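Local coordinates for protein thymidylate kinase (PDB 3LD9) that probably phosphorylates dTMP to dTDP with ATP as phosphate donor, a step of both de novo and salvage dTTP synthesis, at residues A[131-134]-A[135-139]. Sequence-based numbering, arbitrary orientation.
Sequences CSLI and DQLND
L133 and L137 meet one helical turn apart, CD1 of L133 lying 3.8 Å from CD1 of L137. Different first torsions bring these two CD1 methyls together: in L133 CG is anti to the backbone N (chi1 164°), whereas in L137 it is anti to the carbonyl carbon (chi1 -74°), and the two side chains slant across each other. CG of L137 also sits 3.3 Å from the O of L133, the atom that accepts the L137 N-H at 2.9 Å. Four such i to i+4 bonds, including D135 N to C131 O at 2.8 Å, identify regular alpha-helix within 131-141 of the thymidylate kinase fold, a P-loop kinase architecture built on a parallel sheet. This helix borders a second subunit: L137 packs on L137 of the second subunit, and L133 on its L140. I134 is buried against L85 of helix 81-105, which L137 also touches, and I120 of helix 116-126. I134 and N138 lie side by side, CG2 of I134 being 3.9 Å from ND2 of N138. That amide nitrogen is 3.5 Å from I134 O, but the angle is too poor for a hydrogen bond; OD1 of N138 accepts one from NH1 of R92, which gives this buried residue's oxygen a polar partner. At the opening turn, S132 OG is hydrogen-bonded to D130 OD1, and CG of Q136 comes within 3.3 Å of S132 O, the acceptor of the Q136 N-H.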
loop_
_atom_site.group_PDB
_atom_site.type_symbol
_atom_site.label_atom_id
_atom_site.label_comp_id
_atom_site.label_asym_id
_atom_site.label_seq_id
_atom_site.Cartn_x
_atom_site.Cartn_y
_atom_site.Cartn_z
ATOM N N CYS A 131 -1.037 -23.920 -19.798
ATOM C CA CYS A 131 -2.304 -23.232 -19.583
ATOM C C CYS A 131 -3.093 -23.748 -18.375
ATOM O O CYS A 131 -3.736 -22.944 -17.695
ATOM C CB CYS A 131 -3.170 -23.262 -20.845
ATOM S SG CYS A 131 -2.487 -22.169 -22.076
ATOM N N SER A 132 -3.019 -25.046 -18.087
ATOM C CA SER A 132 -3.757 -25.588 -16.961
ATOM C C SER A 132 -3.182 -25.067 -15.661
ATOM O O SER A 132 -3.942 -24.746 -14.749
ATOM C CB SER A 132 -3.798 -27.118 -16.990
ATOM O OG SER A 132 -2.537 -27.660 -16.669
ATOM N N LEU A 133 -1.856 -24.918 -15.579
ATOM C CA LEU A 133 -1.229 -24.286 -14.414
ATOM C C LEU A 133 -1.689 -22.848 -14.219
ATOM O O LEU A 133 -1.952 -22.404 -13.073
ATOM C CB LEU A 133 0.295 -24.333 -14.533
ATOM C CG LEU A 133 1.158 -23.420 -13.648
ATOM C CD1 LEU A 133 0.998 -23.776 -12.165
ATOM C CD2 LEU A 133 2.616 -23.520 -14.081
ATOM N N ILE A 134 -1.772 -22.104 -15.323
ATOM C CA ILE A 134 -2.172 -20.697 -15.299
ATOM C C ILE A 134 -3.637 -20.585 -14.885
ATOM O O ILE A 134 -3.981 -19.708 -14.095
ATOM C CB ILE A 134 -1.918 -20.017 -16.680
ATOM C CG1 ILE A 134 -0.415 -19.997 -16.977
ATOM C CG2 ILE A 134 -2.507 -18.615 -16.722
ATOM C CD1 ILE A 134 -0.035 -19.434 -18.324
ATOM N N ASP A 135 -4.503 -21.480 -15.395
ATOM C CA ASP A 135 -5.875 -21.542 -14.895
ATOM C C ASP A 135 -5.944 -21.760 -13.369
ATOM O O ASP A 135 -6.722 -21.098 -12.663
ATOM C CB ASP A 135 -6.685 -22.638 -15.605
ATOM C CG ASP A 135 -7.137 -22.234 -16.991
ATOM O OD1 ASP A 135 -7.458 -23.167 -17.761
ATOM O OD2 ASP A 135 -7.195 -21.014 -17.313
ATOM N N GLN A 136 -5.135 -22.694 -12.881
ATOM C CA GLN A 136 -5.101 -23.013 -11.461
ATOM C C GLN A 136 -4.618 -21.810 -10.631
ATOM O O GLN A 136 -5.177 -21.539 -9.586
ATOM C CB GLN A 136 -4.199 -24.226 -11.170
ATOM C CG GLN A 136 -4.709 -25.587 -11.666
ATOM C CD GLN A 136 -3.675 -26.697 -11.440
ATOM O OE1 GLN A 136 -2.662 -26.493 -10.759
ATOM N NE2 GLN A 136 -3.929 -27.872 -12.007
ATOM N N LEU A 137 -3.569 -21.136 -11.096
ATOM C CA LEU A 137 -3.003 -19.994 -10.407
ATOM C C LEU A 137 -4.006 -18.851 -10.323
ATOM O O LEU A 137 -4.193 -18.260 -9.270
ATOM C CB LEU A 137 -1.723 -19.545 -11.102
ATOM C CG LEU A 137 -0.504 -20.451 -10.873
ATOM C CD1 LEU A 137 0.690 -20.007 -11.747
ATOM C CD2 LEU A 137 -0.137 -20.482 -9.416
ATOM N N ASN A 138 -4.685 -18.571 -11.438
ATOM C CA ASN A 138 -5.764 -17.606 -11.462
ATOM C C ASN A 138 -6.900 -17.982 -10.515
ATOM O O ASN A 138 -7.366 -17.128 -9.761
ATOM C CB ASN A 138 -6.308 -17.411 -12.884
ATOM C CG ASN A 138 -5.413 -16.541 -13.746
ATOM O OD1 ASN A 138 -4.678 -15.680 -13.245
ATOM N ND2 ASN A 138 -5.482 -16.753 -15.060
ATOM N N ASP A 139 -7.349 -19.241 -10.522
ATOM C CA ASP A 139 -8.443 -19.611 -9.616
ATOM C C ASP A 139 -8.006 -19.604 -8.163
ATOM O O ASP A 139 -8.837 -19.472 -7.268
ATOM C CB ASP A 139 -9.049 -20.982 -9.918
ATOM C CG ASP A 139 -10.405 -21.183 -9.199
ATOM O OD1 ASP A 139 -10.607 -22.260 -8.621
ATOM O OD2 ASP A 139 -11.258 -20.240 -9.175
#